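Local atomic coordinates of protein K7 (Vaccinia virus WR, PDB entry 3JRV), a protein that binds the host DEAD-box RNA helicase DDX3 as well as TRAF6 and IRAK2, and so suppresses interferon-beta induction and NF-kappa-B activation during infection. Residues I65-I70 against Q95-A100; K55-F60 against L142-K147; D31-W36 against I104-T109; S25-I30 against D135-L140. All coordinates share one frame; numbering follows the deposited sequence.

How the contacts relate
The four contacts tie together the all-helical Bcl-2-like fold of this single chain. Contacts 3 and 4 use successive turns of helix 26-42: its first turns pack on helix 134-148 (contact 4), the next on helix 95-114 (contact 3), with centres about 14 Å apart. Helix 95-114 also serves contact 1, near its start, where helix 60-68 lies against it. Helix 134-148 returns in contact 2, meeting 55-60; contacts 2 and 4 have centres about 11 Å apart. Contact 3 lies deepest, about 4 Å from the chain's centre. In sequence, contact 1 falls between the segments of each of the others. Helix 26-42 also faces the bound DDX3 peptide, linking core and binding surface.

Contact 1 of 4, residues I65-I70 against Q95-A100; sequences IRYYGI and QESLFA
Y67 meets E96, S97 and A100 where the end of helix 60-68 packs against the first turns of helix 95-114, a helix-helix contact near the surface of the Bcl-2-like fold. With CG anti to the backbone N (chi1 -173°), the Y67 side chain extends over helix 95-114. Its CG lies 3.7 Å from A100 CB, the methyl touching the root of the ring, while CD1 is 3.7 Å from E96 CG. The E96 carboxylate carbon sits at the ring's edge, and the carboxylate plane is turned 68° from the ring. At the far end, Y67 OH and S97 OG are 3.4 Å apart, a weak and doubtful hydrogen bond at best, since S97 has two conformers. Y68 follows, its ring taking Y67 CD2 over the centre of one face and also packing on I73 and I76 of helix 70-80. The same A100 methyl serves both tyrosines: Y68 CE2 comes to 4.1 Å from A100 CB. G69, with positive phi, then ends the helix, its N hydrogen-bonded to I65 O at 2.8 Å.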
loop_
_atom_site.group_PDB
_atom_site.type_symbol
_atom_site.label_atom_id
_atom_site.label_comp_id
_atom_site.label_asym_id
_atom_site.label_seq_id
_atom_site.Cartn_x
_atom_site.Cartn_y
_atom_site.Cartn_z
ATOM N N ILE A 65 -8.586 -5.260 -8.439
ATOM C CA ILE A 65 -9.145 -6.324 -9.287
ATOM C C ILE A 65 -10.273 -5.830 -10.197
ATOM O O ILE A 65 -10.298 -6.126 -11.419
ATOM C CB ILE A 65 -9.657 -7.498 -8.432
ATOM C CG1 ILE A 65 -8.490 -8.213 -7.767
ATOM C CG2 ILE A 65 -10.536 -8.464 -9.292
ATOM C CD1 ILE A 65 -8.979 -9.147 -6.618
ATOM N N ARG A 66 -11.200 -5.058 -9.633
ATOM C CA ARG A 66 -12.257 -4.451 -10.458
ATOM C C ARG A 66 -11.669 -3.607 -11.580
ATOM O O ARG A 66 -12.210 -3.613 -12.701
ATOM C CB ARG A 66 -13.174 -3.560 -9.620
ATOM C CG ARG A 66 -14.314 -4.205 -8.880
ATOM C CD ARG A 66 -15.123 -3.136 -8.100
ATOM N NE ARG A 66 -15.606 -3.688 -6.839
ATOM C CZ ARG A 66 -15.092 -3.452 -5.634
ATOM N NH1 ARG A 66 -14.178 -2.502 -5.441
ATOM N NH2 ARG A 66 -15.588 -4.102 -4.585
ATOM N N TYR A 67 -10.600 -2.858 -11.284
ATOM C CA TYR A 67 -10.082 -1.787 -12.167
ATOM C C TYR A 67 -9.284 -2.412 -13.312
ATOM O O TYR A 67 -9.450 -2.021 -14.481
ATOM C CB TYR A 67 -9.183 -0.852 -11.345
ATOM C CG TYR A 67 -8.682 0.404 -12.056
ATOM C CD1 TYR A 67 -9.517 1.489 -12.233
ATOM C CD2 TYR A 67 -7.400 0.463 -12.583
ATOM C CE1 TYR A 67 -9.065 2.637 -12.902
ATOM C CE2 TYR A 67 -6.923 1.612 -13.210
ATOM C CZ TYR A 67 -7.766 2.681 -13.386
ATOM O OH TYR A 67 -7.273 3.818 -13.997
ATOM N N TYR A 68 -8.443 -3.398 -12.972
ATOM C CA TYR A 68 -7.443 -3.973 -13.891
ATOM C C TYR A 68 -7.851 -5.347 -14.425
ATOM O O TYR A 68 -7.484 -5.698 -15.562
ATOM C CB TYR A 68 -6.096 -4.116 -13.183
ATOM C CG TYR A 68 -5.347 -2.810 -13.056
ATOM C CD1 TYR A 68 -5.035 -2.075 -14.204
ATOM C CD2 TYR A 68 -5.025 -2.282 -11.805
ATOM C CE1 TYR A 68 -4.383 -0.877 -14.122
ATOM C CE2 TYR A 68 -4.349 -1.062 -11.710
ATOM C CZ TYR A 68 -4.025 -0.387 -12.882
ATOM O OH TYR A 68 -3.359 0.814 -12.867
ATOM N N GLY A 69 -8.581 -6.114 -13.605
ATOM C CA GLY A 69 -8.808 -7.556 -13.835
ATOM C C GLY A 69 -7.619 -8.396 -13.405
ATOM O O GLY A 69 -6.501 -7.879 -13.309
ATOM N N ILE A 70 -7.852 -9.673 -13.079
ATOM C CA ILE A 70 -6.824 -10.440 -12.373
ATOM C C ILE A 70 -5.659 -10.788 -13.300
ATOM O O ILE A 70 -4.516 -10.777 -12.858
ATOM C CB ILE A 70 -7.390 -11.680 -11.641
ATOM C CG1 ILE A 70 -6.327 -12.350 -10.734
ATOM C CG2 ILE A 70 -8.014 -12.637 -12.647
ATOM C CD1 ILE A 70 -5.879 -11.532 -9.510
ATOM N N GLN A 95 -10.143 8.998 -7.756
ATOM C CA GLN A 95 -10.280 8.106 -6.607
ATOM C C GLN A 95 -10.092 6.627 -7.004
ATOM O O GLN A 95 -9.401 5.874 -6.313
ATOM C CB GLN A 95 -11.650 8.309 -5.921
ATOM C CG GLN A 95 -11.880 7.421 -4.740
ATOM C CD GLN A 95 -13.094 7.829 -3.974
ATOM O OE1 GLN A 95 -13.243 9.011 -3.618
ATOM N NE2 GLN A 95 -13.970 6.875 -3.711
ATOM N N GLU A 96 -10.751 6.176 -8.064
ATOM C CA GLU A 96 -10.707 4.746 -8.364
ATOM C C GLU A 96 -9.278 4.341 -8.743
ATOM O O GLU A 96 -8.782 3.294 -8.276
ATOM C CB GLU A 96 -11.651 4.323 -9.496
ATOM C CG GLU A 96 -11.762 2.784 -9.623
ATOM C CD GLU A 96 -12.773 2.309 -10.712
ATOM O OE1 GLU A 96 -13.170 3.147 -11.564
ATOM O OE2 GLU A 96 -13.146 1.096 -10.736
ATOM N N SER A 97 -8.632 5.158 -9.567
ATOM C CA SER A 97 -7.254 4.891 -9.988
ATOM C C SER A 97 -6.314 4.914 -8.774
ATOM O O SER A 97 -5.409 4.074 -8.653
ATOM C CB SER A 97 -6.794 5.908 -11.048
ATOM O OG SER A 97 -5.547 5.494 -11.544
ATOM N N LEU A 98 -6.545 5.853 -7.856
ATOM C CA LEU A 98 -5.688 5.965 -6.680
ATOM C C LEU A 98 -5.824 4.675 -5.847
ATOM O O LEU A 98 -4.802 4.100 -5.385
ATOM C CB LEU A 98 -6.099 7.207 -5.869
ATOM C CG LEU A 98 -5.425 7.345 -4.480
ATOM C CD1 LEU A 98 -3.897 7.500 -4.682
ATOM C CD2 LEU A 98 -6.021 8.587 -3.781
ATOM N N PHE A 99 -7.067 4.285 -5.551
ATOM C CA PHE A 99 -7.301 3.102 -4.697
ATOM C C PHE A 99 -6.797 1.839 -5.374
ATOM O O PHE A 99 -6.230 0.962 -4.710
ATOM C CB PHE A 99 -8.756 2.937 -4.239
ATOM C CG PHE A 99 -9.292 4.075 -3.405
ATOM C CD1 PHE A 99 -8.465 5.099 -2.955
ATOM C CD2 PHE A 99 -10.635 4.065 -3.029
ATOM C CE1 PHE A 99 -9.001 6.173 -2.154
ATOM C CE2 PHE A 99 -11.192 5.130 -2.238
ATOM C CZ PHE A 99 -10.359 6.151 -1.782
ATOM N N ALA A 100 -6.996 1.729 -6.691
ATOM C CA ALA A 100 -6.448 0.580 -7.446
ATOM C C ALA A 100 -4.938 0.549 -7.337
ATOM O O ALA A 100 -4.342 -0.531 -7.238
ATOM C CB ALA A 100 -6.851 0.680 -8.899
#

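Contact 2 of 4, residues K55-F60 against L142-K147; sequences KELMKF and LFLEKK
F60 overlaps F143 at the rim of its ring, CE1 of F60 lying 3.7 Å from CE2 of F143. The F143 atom sits at the F60 edge, near the plane of that ring; the two planes are inclined at 48°, with centroids 5.9 Å apart. Chi1 of 174°, with CG anti to the backbone N, turns the F143 ring toward F60. Both phenylalanines also meet F99 of helix 95-114, which stacks on F60, and a three-ring cluster results. Here the C-terminal helix 134-148 packs on the end of helix 52-58 in the Bcl-2-like bundle. One turn before F60, E56 lays CB 3.9 Å from L144 CD2, and the same leucine methyl is 4.3 Å from L57 CD2. Bending at chi2 (-41°), E56 turns its carboxylate across the aliphatic part of K147, with OE1 3.7 Å from K147 CG. K147 NZ stays apart, 5.8 Å from E56 OE1. Within its own segment, K59 NZ forms a salt bridge to E56 OE2, approaching from above the carboxylate plane. Across the contact the packing is mostly carbon on carbon, with one carboxylate laid on lysine methylenes; the buried glutamate's charge is probably balanced mainly by K59, with K147 adding a weaker, longer-range attraction.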
loop_
_atom_site.group_PDB
_atom_site.type_symbol
_atom_site.label_atom_id
_atom_site.label_comp_id
_atom_site.label_asym_id
_atom_site.label_seq_id
_atom_site.Cartn_x
_atom_site.Cartn_y
_atom_site.Cartn_z
ATOM N N LYS A 55 -7.915 -2.735 7.681
ATOM C CA LYS A 55 -8.950 -3.537 6.973
ATOM C C LYS A 55 -9.541 -2.716 5.816
ATOM O O LYS A 55 -9.778 -3.259 4.736
ATOM C CB LYS A 55 -10.025 -4.030 7.953
ATOM C CG LYS A 55 -9.493 -5.206 8.791
ATOM C CD LYS A 55 -10.523 -5.693 9.780
ATOM C CE LYS A 55 -9.936 -6.793 10.643
ATOM N NZ LYS A 55 -10.707 -6.830 11.905
ATOM N N GLU A 56 -9.791 -1.411 6.035
ATOM C CA GLU A 56 -10.299 -0.589 4.935
ATOM C C GLU A 56 -9.316 -0.524 3.779
ATOM O O GLU A 56 -9.724 -0.626 2.608
ATOM C CB GLU A 56 -10.597 0.847 5.385
ATOM C CG GLU A 56 -11.985 1.121 5.907
ATOM C CD GLU A 56 -13.149 0.457 5.168
ATOM O OE1 GLU A 56 -13.452 0.647 3.948
ATOM O OE2 GLU A 56 -13.899 -0.157 5.917
ATOM N N LEU A 57 -8.025 -0.352 4.088
ATOM C CA LEU A 57 -6.994 -0.325 3.028
ATOM C C LEU A 57 -6.947 -1.667 2.311
ATOM O O LEU A 57 -6.756 -1.685 1.073
ATOM C CB LEU A 57 -5.597 0.042 3.582
ATOM C CG LEU A 57 -5.587 1.443 4.247
ATOM C CD1 LEU A 57 -4.166 1.658 4.836
ATOM C CD2 LEU A 57 -5.873 2.485 3.199
HETATM N N MSE A 58 -7.145 -2.769 3.045
HETATM C CA MSE A 58 -7.070 -4.090 2.402
HETATM C C MSE A 58 -8.171 -4.275 1.359
HETATM O O MSE A 58 -8.006 -5.057 0.405
HETATM C CB MSE A 58 -7.152 -5.191 3.475
HETATM C CG MSE A 58 -5.887 -5.129 4.274
HETATM SE SE MSE A 58 -5.942 -6.243 5.871
HETATM C CE MSE A 58 -5.523 -7.756 4.868
ATOM N N LYS A 59 -9.316 -3.605 1.562
ATOM C CA LYS A 59 -10.383 -3.644 0.544
ATOM C C LYS A 59 -9.971 -3.066 -0.819
ATOM O O LYS A 59 -10.628 -3.349 -1.836
ATOM C CB LYS A 59 -11.642 -2.918 1.036
ATOM C CG LYS A 59 -12.273 -3.678 2.199
ATOM C CD LYS A 59 -13.471 -2.944 2.781
ATOM C CE LYS A 59 -13.837 -3.444 4.161
ATOM N NZ LYS A 59 -15.075 -2.712 4.570
ATOM N N PHE A 60 -8.886 -2.313 -0.852
ATOM C CA PHE A 60 -8.403 -1.747 -2.128
ATOM C C PHE A 60 -7.823 -2.878 -3.006
ATOM O O PHE A 60 -7.678 -2.686 -4.217
ATOM C CB PHE A 60 -7.354 -0.661 -1.938
ATOM C CG PHE A 60 -7.879 0.598 -1.268
ATOM C CD1 PHE A 60 -9.255 0.791 -1.062
ATOM C CD2 PHE A 60 -6.969 1.550 -0.839
ATOM C CE1 PHE A 60 -9.747 1.979 -0.463
ATOM C CE2 PHE A 60 -7.397 2.716 -0.196
ATOM C CZ PHE A 60 -8.811 2.942 -0.035
ATOM N N LEU A 142 -10.727 11.664 3.166
ATOM C CA LEU A 142 -12.180 11.881 3.231
ATOM C C LEU A 142 -12.910 10.541 3.101
ATOM O O LEU A 142 -13.910 10.295 3.755
ATOM C CB LEU A 142 -12.636 12.852 2.116
ATOM C CG LEU A 142 -12.062 14.250 2.346
ATOM C CD1 LEU A 142 -12.352 15.180 1.191
ATOM C CD2 LEU A 142 -12.437 14.848 3.731
ATOM N N PHE A 143 -12.403 9.682 2.208
ATOM C CA PHE A 143 -13.003 8.378 2.031
ATOM C C PHE A 143 -12.902 7.555 3.326
ATOM O O PHE A 143 -13.871 6.920 3.747
ATOM C CB PHE A 143 -12.339 7.641 0.863
ATOM C CG PHE A 143 -12.806 6.235 0.720
ATOM C CD1 PHE A 143 -13.954 5.919 -0.025
ATOM C CD2 PHE A 143 -12.072 5.200 1.305
ATOM C CE1 PHE A 143 -14.394 4.591 -0.169
ATOM C CE2 PHE A 143 -12.515 3.848 1.167
ATOM C CZ PHE A 143 -13.678 3.555 0.445
ATOM N N LEU A 144 -11.693 7.520 3.901
ATOM C CA LEU A 144 -11.506 6.728 5.102
ATOM C C LEU A 144 -12.346 7.275 6.262
ATOM O O LEU A 144 -12.952 6.485 6.984
ATOM C CB LEU A 144 -10.030 6.690 5.496
ATOM C CG LEU A 144 -9.146 5.963 4.473
ATOM C CD1 LEU A 144 -7.670 6.181 4.873
ATOM C CD2 LEU A 144 -9.491 4.469 4.467
ATOM N N GLU A 145 -12.417 8.604 6.426
ATOM C CA GLU A 145 -13.254 9.165 7.505
ATOM C C GLU A 145 -14.717 8.783 7.329
ATOM O O GLU A 145 -15.409 8.393 8.265
ATOM C CB GLU A 145 -13.058 10.690 7.588
ATOM C CG GLU A 145 -11.635 11.050 8.108
ATOM C CD GLU A 145 -11.282 12.521 8.048
ATOM O OE1 GLU A 145 -11.744 13.246 7.135
ATOM O OE2 GLU A 145 -10.425 12.924 8.866
ATOM N N LYS A 146 -15.195 8.842 6.091
ATOM C CA LYS A 146 -16.570 8.466 5.854
ATOM C C LYS A 146 -16.853 6.980 6.188
ATOM O O LYS A 146 -17.838 6.655 6.827
ATOM C CB LYS A 146 -16.957 8.845 4.419
ATOM C CG LYS A 146 -18.145 8.047 3.885
ATOM C CD LYS A 146 -18.293 8.174 2.376
ATOM C CE LYS A 146 -17.084 7.582 1.619
ATOM N NZ LYS A 146 -16.912 8.265 0.281
ATOM N N LYS A 147 -15.899 6.100 5.897
ATOM C CA LYS A 147 -16.081 4.681 6.193
ATOM C C LYS A 147 -15.936 4.414 7.684
ATOM O O LYS A 147 -16.569 3.498 8.199
ATOM C CB LYS A 147 -15.062 3.826 5.407
ATOM C CG LYS A 147 -15.322 3.867 3.896
ATOM C CD LYS A 147 -16.553 3.030 3.548
ATOM C CE LYS A 147 -16.704 2.838 2.054
ATOM N NZ LYS A 147 -17.559 3.931 1.514
#

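Contact 3 of 4, residues D31-W36 against I104-T109; sequences DEYITW and ICAKIT
I34 fills the middle of this contact, and its CD1 does most of the touching, 3.7 Å from C105 CB. The same atom reaches the backbone of the next residue, 3.5 Å from A106 N. The second branch of I34 lies anti to the backbone N, which carries CG2 to the other side, 3.5 Å from T109 CG2. Beside the isoleucine, Y33 brings the hydroxyl end of its ring to A106, with CE2 4.1 Å from A106 CB; the hydroxyl itself is hydrogen-bonded to R37 NH1. At the polar edge, T109 OG1 donates to I34 O over 2.8 Å. The C=O...donor angle is 143° and the donor is tilted 23° from the carbonyl plane. T109 OG1 sits between its own N and carbonyl carbon, a setting that turns the hydroxyl to helix 26-42 and the methyl to I34. The two helix segments run in broadly the same direction, at 35°, with axes 8.7 Å apart. Aromatic packing from the bound DDX3 peptide reaches I34, T35 and T109, and D31 pairs with a basic side chain of that peptide, so residues of both helices also shape the peptide-binding surface. Helix 52-58 packs on Y33, and helices 60-68 and 70-80 cover I104.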
loop_
_atom_site.group_PDB
_atom_site.type_symbol
_atom_site.label_atom_id
_atom_site.label_comp_id
_atom_site.label_asym_id
_atom_site.label_seq_id
_atom_site.Cartn_x
_atom_site.Cartn_y
_atom_site.Cartn_z
ATOM N N ASP A 31 2.703 4.253 3.371
ATOM C CA ASP A 31 4.052 3.684 3.314
ATOM C C ASP A 31 4.105 2.468 4.251
ATOM O O ASP A 31 4.535 1.376 3.856
ATOM C CB ASP A 31 5.039 4.740 3.822
ATOM C CG ASP A 31 6.484 4.325 3.700
ATOM O OD1 ASP A 31 6.757 3.281 3.047
ATOM O OD2 ASP A 31 7.362 5.069 4.243
ATOM N N GLU A 32 3.678 2.654 5.504
ATOM C CA GLU A 32 3.754 1.555 6.477
ATOM C C GLU A 32 2.915 0.356 6.041
ATOM O O GLU A 32 3.311 -0.802 6.252
ATOM C CB GLU A 32 3.337 2.062 7.876
ATOM C CG GLU A 32 3.191 1.060 8.922
ATOM C CD GLU A 32 2.673 1.725 10.178
ATOM O OE1 GLU A 32 3.406 2.595 10.745
ATOM O OE2 GLU A 32 1.506 1.407 10.514
ATOM N N TYR A 33 1.679 0.625 5.609
ATOM C CA TYR A 33 0.732 -0.405 5.258
ATOM C C TYR A 33 1.327 -1.252 4.101
ATOM O O TYR A 33 1.199 -2.503 4.110
ATOM C CB TYR A 33 -0.600 0.256 4.863
ATOM C CG TYR A 33 -1.516 -0.707 4.149
ATOM C CD1 TYR A 33 -2.122 -1.760 4.827
ATOM C CD2 TYR A 33 -1.699 -0.603 2.765
ATOM C CE1 TYR A 33 -2.911 -2.745 4.137
ATOM C CE2 TYR A 33 -2.489 -1.492 2.074
ATOM C CZ TYR A 33 -3.060 -2.605 2.739
ATOM O OH TYR A 33 -3.855 -3.525 2.076
ATOM N N ILE A 34 1.889 -0.598 3.076
ATOM C CA ILE A 34 2.454 -1.363 1.960
ATOM C C ILE A 34 3.614 -2.248 2.463
ATOM O O ILE A 34 3.741 -3.436 2.070
ATOM C CB ILE A 34 2.922 -0.402 0.828
ATOM C CG1 ILE A 34 1.685 0.299 0.205
ATOM C CG2 ILE A 34 3.793 -1.176 -0.198
ATOM C CD1 ILE A 34 0.610 -0.663 -0.337
ATOM N N THR A 35 4.413 -1.721 3.384
ATOM C CA THR A 35 5.442 -2.586 4.008
ATOM C C THR A 35 4.826 -3.746 4.808
ATOM O O THR A 35 5.226 -4.910 4.697
ATOM C CB THR A 35 6.319 -1.767 4.934
ATOM O OG1 THR A 35 7.052 -0.825 4.148
ATOM C CG2 THR A 35 7.253 -2.699 5.748
ATOM N N TRP A 36 3.775 -3.459 5.567
ATOM C CA TRP A 36 3.135 -4.473 6.381
ATOM C C TRP A 36 2.624 -5.656 5.524
ATOM O O TRP A 36 2.701 -6.807 5.956
ATOM C CB TRP A 36 1.994 -3.816 7.182
ATOM C CG TRP A 36 1.274 -4.788 8.090
ATOM C CD1 TRP A 36 1.646 -5.155 9.383
ATOM C CD2 TRP A 36 0.013 -5.421 7.850
ATOM N NE1 TRP A 36 0.708 -6.007 9.923
ATOM C CE2 TRP A 36 -0.311 -6.180 9.012
ATOM C CE3 TRP A 36 -0.905 -5.390 6.774
ATOM C CZ2 TRP A 36 -1.506 -6.915 9.118
ATOM C CZ3 TRP A 36 -2.094 -6.136 6.874
ATOM C CH2 TRP A 36 -2.386 -6.883 8.045
ATOM N N ILE A 104 -2.657 -2.334 -5.916
ATOM C CA ILE A 104 -1.608 -2.986 -6.722
ATOM C C ILE A 104 -0.300 -3.019 -5.970
ATOM O O ILE A 104 0.384 -4.047 -5.972
ATOM C CB ILE A 104 -1.437 -2.295 -8.151
ATOM C CG1 ILE A 104 -2.631 -2.686 -8.999
ATOM C CG2 ILE A 104 -0.082 -2.703 -8.770
ATOM C CD1 ILE A 104 -2.448 -4.053 -9.644
ATOM N N CYS A 105 0.043 -1.903 -5.319
ATOM C CA CYS A 105 1.277 -1.879 -4.531
ATOM C C CYS A 105 1.207 -2.956 -3.447
ATOM O O CYS A 105 2.221 -3.640 -3.199
ATOM C CB CYS A 105 1.507 -0.508 -3.905
ATOM S SG CYS A 105 1.998 0.714 -5.110
ATOM N N ALA A 106 0.055 -3.092 -2.783
ATOM C CA ALA A 106 -0.087 -4.115 -1.722
ATOM C C ALA A 106 0.052 -5.509 -2.333
ATOM O O ALA A 106 0.663 -6.406 -1.725
ATOM C CB ALA A 106 -1.438 -3.996 -1.033
ATOM N N LYS A 107 -0.575 -5.733 -3.489
ATOM C CA LYS A 107 -0.455 -7.053 -4.134
ATOM C C LYS A 107 0.992 -7.354 -4.453
ATOM O O LYS A 107 1.410 -8.530 -4.340
ATOM C CB LYS A 107 -1.349 -7.166 -5.377
ATOM C CG LYS A 107 -2.822 -7.246 -4.985
ATOM C CD LYS A 107 -3.273 -8.638 -4.541
ATOM C CE LYS A 107 -4.011 -9.372 -5.662
ATOM N NZ LYS A 107 -5.158 -10.180 -5.125
ATOM N N ILE A 108 1.742 -6.356 -4.909
ATOM C CA ILE A 108 3.132 -6.583 -5.306
ATOM C C ILE A 108 3.954 -6.950 -4.050
ATOM O O ILE A 108 4.697 -7.925 -4.067
ATOM C CB ILE A 108 3.743 -5.350 -5.953
ATOM C CG1 ILE A 108 3.102 -5.138 -7.339
ATOM C CG2 ILE A 108 5.272 -5.476 -6.058
ATOM C CD1 ILE A 108 3.329 -3.742 -7.863
ATOM N N THR A 109 3.867 -6.147 -2.986
ATOM C CA THR A 109 4.715 -6.451 -1.826
ATOM C C THR A 109 4.270 -7.740 -1.111
ATOM O O THR A 109 5.114 -8.472 -0.572
ATOM C CB THR A 109 4.818 -5.280 -0.847
ATOM O OG1 THR A 109 3.543 -5.069 -0.222
ATOM C CG2 THR A 109 5.282 -4.036 -1.609
#

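Contact 4 of 4, residues S25-I30 against D135-L140; sequences SIIDLI and DNINIL
I26 points into the contact from its CB, which lies 3.9 Å from I137 CG2. Along one branch, I26 CG1 stays beside that methyl, 4.1 Å from I137 CG2. The CD1 tip passes beyond it, with L140 CD2 its nearest neighbour across the contact at 4.3 Å. The other branch, CG2, lies anti to the backbone N and swings over to L140, 3.7 Å from its CD2. I26 and I137 lie alongside one another, pointing opposite ways, whereas I26 and L140 cross at a slant. One turn along the first helix, I30 meets L140 tip to tip, CD1 of I30 being 3.6 Å from L140 CD2. Chi1 of -180° carries CG of L140 across the gap, and its CD2 branch meets both isoleucines. Next to I26, on the flank away from L140, I27 CD1 lies 4.0 Å from I137 CD1, and M132 packs on both I26 and I27. Segments 26-30 and 135-140 cross steeply, at 74°, their axes 11.1 Å apart, a separation spanned by these branched side chains. The chemistry across the contact is purely aliphatic, so cohesion comes from shape and exclusion of water; D28 turns instead to a basic side chain of the bound DDX3 peptide.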
loop_
_atom_site.group_PDB
_atom_site.type_symbol
_atom_site.label_atom_id
_atom_site.label_comp_id
_atom_site.label_asym_id
_atom_site.label_seq_id
_atom_site.Cartn_x
_atom_site.Cartn_y
_atom_site.Cartn_z
ATOM N N SER A 25 -0.718 12.496 8.329
ATOM C CA SER A 25 -0.325 11.112 8.620
ATOM C C SER A 25 -0.573 10.161 7.456
ATOM O O SER A 25 -0.219 8.999 7.531
ATOM C CB SER A 25 -1.048 10.596 9.869
ATOM O OG SER A 25 -0.538 11.273 11.003
ATOM N N ILE A 26 -1.186 10.663 6.387
ATOM C CA ILE A 26 -1.652 9.797 5.321
ATOM C C ILE A 26 -0.497 9.127 4.568
ATOM O O ILE A 26 -0.555 7.915 4.315
ATOM C CB ILE A 26 -2.605 10.552 4.345
ATOM C CG1 ILE A 26 -3.965 10.758 5.001
ATOM C CG2 ILE A 26 -2.775 9.787 3.021
ATOM C CD1 ILE A 26 -4.864 9.502 5.095
ATOM N N ILE A 27 0.531 9.893 4.231
ATOM C CA ILE A 27 1.702 9.299 3.541
ATOM C C ILE A 27 2.366 8.234 4.418
ATOM O O ILE A 27 2.715 7.140 3.933
ATOM C CB ILE A 27 2.701 10.377 3.073
ATOM C CG1 ILE A 27 2.041 11.171 1.948
ATOM C CG2 ILE A 27 4.027 9.742 2.561
ATOM C CD1 ILE A 27 2.896 12.322 1.388
ATOM N N ASP A 28 2.549 8.554 5.697
ATOM C CA ASP A 28 3.167 7.583 6.609
ATOM C C ASP A 28 2.327 6.315 6.670
ATOM O O ASP A 28 2.875 5.190 6.704
ATOM C CB ASP A 28 3.301 8.158 8.025
ATOM C CG ASP A 28 4.324 9.270 8.122
ATOM O OD1 ASP A 28 5.321 9.303 7.356
ATOM O OD2 ASP A 28 4.081 10.188 8.932
ATOM N N LEU A 29 1.002 6.468 6.721
ATOM C CA LEU A 29 0.116 5.321 6.825
ATOM C C LEU A 29 0.263 4.432 5.564
ATOM O O LEU A 29 0.363 3.205 5.645
ATOM C CB LEU A 29 -1.343 5.841 6.882
ATOM C CG LEU A 29 -2.397 4.754 6.676
ATOM C CD1 LEU A 29 -2.374 3.634 7.721
ATOM C CD2 LEU A 29 -3.858 5.368 6.551
ATOM N N ILE A 30 0.224 5.019 4.373
ATOM C CA ILE A 30 0.260 4.169 3.181
ATOM C C ILE A 30 1.636 3.516 3.061
ATOM O O ILE A 30 1.716 2.320 2.736
ATOM C CB ILE A 30 -0.032 5.031 1.937
ATOM C CG1 ILE A 30 -1.497 5.527 2.010
ATOM C CG2 ILE A 30 0.246 4.225 0.652
ATOM C CD1 ILE A 30 -2.531 4.402 2.034
ATOM N N ASP A 135 -4.209 16.477 -3.558
ATOM C CA ASP A 135 -5.571 16.061 -3.897
ATOM C C ASP A 135 -5.807 14.601 -3.571
ATOM O O ASP A 135 -6.876 14.228 -3.060
ATOM C CB ASP A 135 -5.905 16.350 -5.371
ATOM C CG ASP A 135 -7.401 16.210 -5.692
ATOM O OD1 ASP A 135 -8.285 16.785 -4.998
ATOM O OD2 ASP A 135 -7.699 15.512 -6.686
ATOM N N ASN A 136 -4.801 13.773 -3.849
ATOM C CA ASN A 136 -4.971 12.362 -3.566
ATOM C C ASN A 136 -5.026 12.093 -2.060
ATOM O O ASN A 136 -5.745 11.226 -1.599
ATOM C CB ASN A 136 -3.883 11.522 -4.256
ATOM C CG ASN A 136 -4.177 11.358 -5.742
ATOM O OD1 ASN A 136 -5.340 11.504 -6.159
ATOM N ND2 ASN A 136 -3.170 11.031 -6.534
ATOM N N ILE A 137 -4.183 12.792 -1.309
ATOM C CA ILE A 137 -4.259 12.736 0.164
ATOM C C ILE A 137 -5.661 13.079 0.645
ATOM O O ILE A 137 -6.240 12.359 1.462
ATOM C CB ILE A 137 -3.223 13.658 0.824
ATOM C CG1 ILE A 137 -1.835 13.089 0.559
ATOM C CG2 ILE A 137 -3.534 13.820 2.339
ATOM C CD1 ILE A 137 -0.726 14.026 1.022
ATOM N N ASN A 138 -6.233 14.146 0.077
ATOM C CA ASN A 138 -7.574 14.534 0.472
ATOM C C ASN A 138 -8.641 13.510 0.081
ATOM O O ASN A 138 -9.534 13.212 0.879
ATOM C CB ASN A 138 -7.894 15.912 -0.082
ATOM C CG ASN A 138 -7.137 17.011 0.692
ATOM O OD1 ASN A 138 -6.692 16.794 1.841
ATOM N ND2 ASN A 138 -6.955 18.157 0.071
ATOM N N ILE A 139 -8.523 12.961 -1.135
ATOM C CA ILE A 139 -9.463 11.945 -1.586
ATOM C C ILE A 139 -9.430 10.786 -0.561
ATOM O O ILE A 139 -10.461 10.266 -0.148
ATOM C CB ILE A 139 -9.101 11.427 -2.986
ATOM C CG1 ILE A 139 -9.478 12.499 -4.024
ATOM C CG2 ILE A 139 -9.851 10.092 -3.280
ATOM C CD1 ILE A 139 -8.857 12.263 -5.367
ATOM N N LEU A 140 -8.229 10.324 -0.250
ATOM C CA LEU A 140 -8.074 9.163 0.620
ATOM C C LEU A 140 -8.599 9.430 2.031
ATOM O O LEU A 140 -9.385 8.650 2.569
ATOM C CB LEU A 140 -6.622 8.694 0.648
ATOM C CG LEU A 140 -6.399 7.466 1.543
ATOM C CD1 LEU A 140 -7.296 6.297 1.127
ATOM C CD2 LEU A 140 -4.916 7.097 1.554
#